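Aldehyde dehydrogenase (PDB 3K9D) probably oxidises aldehydes with NAD or NADP as electron acceptor, as a member of the aldehyde dehydrogenase superfamily. Local coordinates at residues Leu115-Asn120 / Leu196-Ser201; Pro213-Gly218 / Gly427-Asp432. All blocks are in the same frame, centred on the assembly; numbering follows the deposited sequence.

Contacts 1 and 2 lie side by side on one mixed sheet, their centres about 12 Å apart. Strand 192-197 pairs with strand 102-116 in contact 1 and, across its other edge, with strand 214-216, which in contact 2 meets the loop 427-432. The two are joined by a probable hydrogen bond from Ala197 N to Ile215 O (2.9 Å) and by packing of Leu196 CD2 on Ile215 CG2 (3.6 Å). Contact 1 is internal to its subunit, whereas the loop of contact 2 also reaches the second subunit. In related aldehyde dehydrogenases the C-terminal ends of such parallel strands border the dinucleotide cleft, so these segments probably lie near it.

Contact 1: residues Leu115-Asn120 / Leu196-Ser201; sequences LIPSTN and LATGGS
Leu115 N donates to Leu196 O over 2.9 Å, a nearly linear bond that runs almost along the C=O axis. It is the one hydrogen bond between Leu115-Asn120 and Leu196-Ser201; past it the chains stay close without another, and Leu115 O and Thr198 O, both acceptors, lie 3.4 Å apart.

The apolar contacts begin with Leu115. Leu115 CG stands anti to the carbonyl carbon (chi1 -51°), which lets CD1 of Leu115 reach over Ala197, 3.9 Å from Ala197 CA and 4.2 Å from Ala197 CB. The small Ala197 leaves room for this branched leucine, and helix 201-207 covers both residues, with Met203 on Leu115 and Val204 on Ala197. The pairing joins parallel strands 102-116 and 192-197 of a Rossmann-like alpha/beta domain; after a short loop each chain enters a helix, 121-134 and 201-207.

Beyond the strands, Pro117 takes over. With no N-H to offer, it brings the CG-CD side of its ring to a methyl group: Pro117 CG and CD both lie 3.8 Å from Thr198 CG2, the two side chains meeting at a slant. Thr198 suits this place because its two branches divide the work. CG2, anti to the backbone N, faces the proline, while OG1 hydrogen-bonds Lys128 NZ and Thr419 OG1.

Contact 2: residues Pro213-Gly218 / Gly427-Asp432; sequences PAIGVG and GSSSSD
Ser429 OG and Ser428 OG each donate a 2.9 Å hydrogen bond to a backbone carbonyl of strand 214-216, the first to Ala214 O and the second to Gly216 O. They approach differently. Ser429 OG sits between its own backbone N and carbonyl carbon (chi1 59°) and meets Ala214 O in the carbonyl plane, on a lone pair. Ser428 OG comes to Gly216 O at a more bent C=O...O angle, 116°, and tilted 32° from the carbonyl plane of Gly216. Ser428 OG is also bonded to Tyr208 OH and accepts a weak bond from Ser430 N at 3.4 Å. Serine suits both positions, being short enough to bring a hydroxyl right up to the strand backbone.

The loop thus borders strand 214-216 through side chains, while the strand's backbone pairs with parallel strand 192-197 in the Rossmann-like sheet. Just beyond, Ser430 OG accepts from Asp432 N at 3.0 Å, forming an ST turn. Asp432 in turn makes a salt bridge with Arg444 of the second subunit.

Packing completes the contact. The extended Ile215 side chain carries CD1 to 4.1 Å from Ser430 CB, while Ile215 CB lies 3.6 Å from Ser429 OG. Ser428 CB packs 3.4 Å from Gly216 O.

Contact 1: residues Leu115-Asn120 / Leu196-Ser201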
loop_
_atom_site.group_PDB
_atom_site.type_symbol
_atom_site.label_atom_id
_atom_site.label_comp_id
_atom_site.label_asym_id
_atom_site.label_seq_id
_atom_site.Cartn_x
_atom_site.Cartn_y
_atom_site.Cartn_z
ATOM N N LEU A 115 0.854 -15.009 5.776
ATOM C CA LEU A 115 -0.195 -15.741 6.476
ATOM C C LEU A 115 -0.791 -16.745 5.501
ATOM O O LEU A 115 -1.264 -16.353 4.431
ATOM C CB LEU A 115 -1.287 -14.789 7.003
ATOM C CG LEU A 115 -0.840 -13.566 7.838
ATOM C CD1 LEU A 115 -2.014 -12.858 8.491
ATOM C CD2 LEU A 115 0.156 -13.945 8.888
ATOM N N ILE A 116 -0.768 -18.024 5.881
ATOM C CA ILE A 116 -1.243 -19.135 5.018
ATOM C C ILE A 116 -2.544 -19.772 5.531
ATOM O O ILE A 116 -2.558 -20.339 6.622
ATOM C CB ILE A 116 -0.175 -20.264 4.923
ATOM C CG1 ILE A 116 1.178 -19.704 4.486
ATOM C CG2 ILE A 116 -0.645 -21.389 3.994
ATOM C CD1 ILE A 116 1.136 -18.989 3.156
ATOM N N PRO A 117 -3.624 -19.721 4.727
ATOM C CA PRO A 117 -4.888 -20.322 5.149
ATOM C C PRO A 117 -4.881 -21.850 4.936
ATOM O O PRO A 117 -4.118 -22.359 4.106
ATOM C CB PRO A 117 -5.906 -19.655 4.222
ATOM C CG PRO A 117 -5.140 -19.457 2.931
ATOM C CD PRO A 117 -3.715 -19.139 3.370
ATOM N N SER A 118 -5.724 -22.570 5.672
ATOM C CA SER A 118 -5.828 -24.035 5.524
ATOM C C SER A 118 -6.557 -24.457 4.242
ATOM O O SER A 118 -6.515 -25.628 3.865
ATOM C CB SER A 118 -6.514 -24.673 6.739
ATOM O OG SER A 118 -7.839 -24.167 6.911
ATOM N N THR A 119 -7.216 -23.503 3.584
ATOM C CA THR A 119 -8.005 -23.772 2.378
ATOM C C THR A 119 -7.119 -23.975 1.143
ATOM O O THR A 119 -7.329 -24.915 0.374
ATOM C CB THR A 119 -9.064 -22.664 2.135
ATOM O OG1 THR A 119 -8.422 -21.384 2.066
ATOM C CG2 THR A 119 -10.100 -22.650 3.270
ATOM N N ASN A 120 -6.110 -23.113 0.974
ATOM C CA ASN A 120 -5.161 -23.229 -0.146
ATOM C C ASN A 120 -3.688 -23.336 0.310
ATOM O O ASN A 120 -2.846 -22.592 -0.191
ATOM C CB ASN A 120 -5.322 -22.038 -1.127
ATOM C CG ASN A 120 -6.765 -21.839 -1.625
ATOM O OD1 ASN A 120 -7.453 -22.788 -1.976
ATOM N ND2 ASN A 120 -7.196 -20.577 -1.705
ATOM N N LEU A 196 1.651 -10.193 4.066
ATOM C CA LEU A 196 0.678 -10.766 3.127
ATOM C C LEU A 196 -0.388 -11.511 3.919
ATOM O O LEU A 196 -0.164 -12.610 4.436
ATOM C CB LEU A 196 1.332 -11.681 2.102
ATOM C CG LEU A 196 2.341 -11.020 1.160
ATOM C CD1 LEU A 196 3.059 -12.048 0.283
ATOM C CD2 LEU A 196 1.634 -9.992 0.324
ATOM N N ALA A 197 -1.544 -10.879 4.014
ATOM C CA ALA A 197 -2.578 -11.280 4.950
ATOM C C ALA A 197 -3.659 -12.065 4.218
ATOM O O ALA A 197 -4.678 -11.506 3.823
ATOM C CB ALA A 197 -3.166 -10.044 5.631
ATOM N N THR A 198 -3.415 -13.358 4.028
ATOM C CA THR A 198 -4.395 -14.251 3.402
ATOM C C THR A 198 -5.127 -15.060 4.484
ATOM O O THR A 198 -4.531 -15.896 5.176
ATOM C CB THR A 198 -3.737 -15.180 2.359
ATOM O OG1 THR A 198 -2.926 -14.399 1.471
ATOM C CG2 THR A 198 -4.792 -15.926 1.544
ATOM N N GLY A 199 -6.414 -14.773 4.648
ATOM C CA GLY A 199 -7.244 -15.461 5.632
ATOM C C GLY A 199 -8.519 -14.699 5.941
ATOM O O GLY A 199 -8.932 -13.838 5.169
ATOM N N GLY A 200 -9.126 -15.020 7.083
ATOM C CA GLY A 200 -10.415 -14.449 7.508
ATOM C C GLY A 200 -10.418 -12.966 7.843
ATOM O O GLY A 200 -9.355 -12.348 7.960
ATOM N N SER A 201 -11.622 -12.411 8.016
ATOM C CA SER A 201 -11.825 -10.969 8.220
ATOM C C SER A 201 -11.187 -10.405 9.489
ATOM O O SER A 201 -10.741 -9.254 9.510
ATOM C CB SER A 201 -13.319 -10.639 8.213
ATOM O OG SER A 201 -13.992 -11.345 9.239
#

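Contact 2: residues Pro213-Gly218 / Gly427-Asp432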
loop_
_atom_site.group_PDB
_atom_site.type_symbol
_atom_site.label_atom_id
_atom_site.label_comp_id
_atom_site.label_asym_id
_atom_site.label_seq_id
_atom_site.Cartn_x
_atom_site.Cartn_y
_atom_site.Cartn_z
ATOM N N PRO A 213 3.107 -2.357 7.725
ATOM C CA PRO A 213 2.412 -2.351 6.426
ATOM C C PRO A 213 1.805 -3.704 6.077
ATOM O O PRO A 213 2.480 -4.722 6.165
ATOM C CB PRO A 213 3.525 -2.013 5.438
ATOM C CG PRO A 213 4.468 -1.167 6.231
ATOM C CD PRO A 213 4.437 -1.723 7.633
ATOM N N ALA A 214 0.532 -3.698 5.706
ATOM C CA ALA A 214 -0.181 -4.920 5.355
ATOM C C ALA A 214 -0.793 -4.854 3.971
ATOM O O ALA A 214 -1.106 -3.791 3.448
ATOM C CB ALA A 214 -1.266 -5.216 6.382
ATOM N N ILE A 215 -0.941 -6.020 3.368
ATOM C CA ILE A 215 -1.805 -6.145 2.221
ATOM C C ILE A 215 -2.766 -7.298 2.444
ATOM O O ILE A 215 -2.369 -8.457 2.588
ATOM C CB ILE A 215 -1.035 -6.161 0.870
ATOM C CG1 ILE A 215 -1.826 -6.918 -0.196
ATOM C CG2 ILE A 215 0.408 -6.633 1.044
ATOM C CD1 ILE A 215 -1.047 -7.103 -1.427
ATOM N N GLY A 216 -4.042 -6.940 2.499
ATOM C CA GLY A 216 -5.090 -7.863 2.881
ATOM C C GLY A 216 -5.953 -8.358 1.747
ATOM O O GLY A 216 -5.958 -7.803 0.647
ATOM N N VAL A 217 -6.679 -9.429 2.028
ATOM C CA VAL A 217 -7.685 -9.947 1.108
ATOM C C VAL A 217 -9.043 -9.626 1.721
ATOM O O VAL A 217 -9.118 -9.088 2.829
ATOM C CB VAL A 217 -7.503 -11.470 0.875
ATOM C CG1 VAL A 217 -6.097 -11.769 0.327
ATOM C CG2 VAL A 217 -7.760 -12.257 2.162
ATOM N N GLY A 218 -10.121 -9.920 1.004
ATOM C CA GLY A 218 -11.454 -9.788 1.581
ATOM C C GLY A 218 -12.232 -11.077 1.350
ATOM O O GLY A 218 -11.737 -11.974 0.656
ATOM N N GLY A 427 -11.303 -2.773 2.442
ATOM C CA GLY A 427 -10.406 -2.491 3.571
ATOM C C GLY A 427 -8.940 -2.860 3.404
ATOM O O GLY A 427 -8.216 -3.029 4.401
ATOM N N SER A 428 -8.497 -2.984 2.154
ATOM C CA SER A 428 -7.113 -3.333 1.846
ATOM C C SER A 428 -6.345 -2.214 1.143
ATOM O O SER A 428 -6.936 -1.267 0.624
ATOM C CB SER A 428 -7.055 -4.621 1.010
ATOM O OG SER A 428 -5.718 -4.957 0.662
ATOM N N SER A 429 -5.021 -2.348 1.124
ATOM C CA SER A 429 -4.122 -1.386 0.479
ATOM C C SER A 429 -3.967 -1.582 -1.030
ATOM O O SER A 429 -3.430 -0.712 -1.720
ATOM C CB SER A 429 -2.745 -1.468 1.126
ATOM O OG SER A 429 -2.218 -2.780 0.999
ATOM N N SER A 430 -4.415 -2.728 -1.534
ATOM C CA SER A 430 -4.245 -3.062 -2.939
ATOM C C SER A 430 -5.420 -3.846 -3.499
ATOM O O SER A 430 -5.973 -4.712 -2.827
ATOM C CB SER A 430 -2.998 -3.922 -3.124
ATOM O OG SER A 430 -2.755 -4.167 -4.502
ATOM N N SER A 431 -5.746 -3.571 -4.758
ATOM C CA SER A 431 -6.758 -4.317 -5.499
ATOM C C SER A 431 -6.083 -5.334 -6.421
ATOM O O SER A 431 -6.746 -6.010 -7.217
ATOM C CB SER A 431 -7.594 -3.349 -6.343
ATOM O OG SER A 431 -6.751 -2.608 -7.217
ATOM N N ASP A 432 -4.758 -5.437 -6.325
ATOM C CA ASP A 432 -4.032 -6.267 -7.273
ATOM C C ASP A 432 -4.137 -7.750 -6.959
ATOM O O ASP A 432 -4.356 -8.150 -5.806
ATOM C CB ASP A 432 -2.561 -5.843 -7.385
ATOM C CG ASP A 432 -2.399 -4.377 -7.804
ATOM O OD1 ASP A 432 -3.322 -3.800 -8.421
ATOM O OD2 ASP A 432 -1.341 -3.800 -7.506
#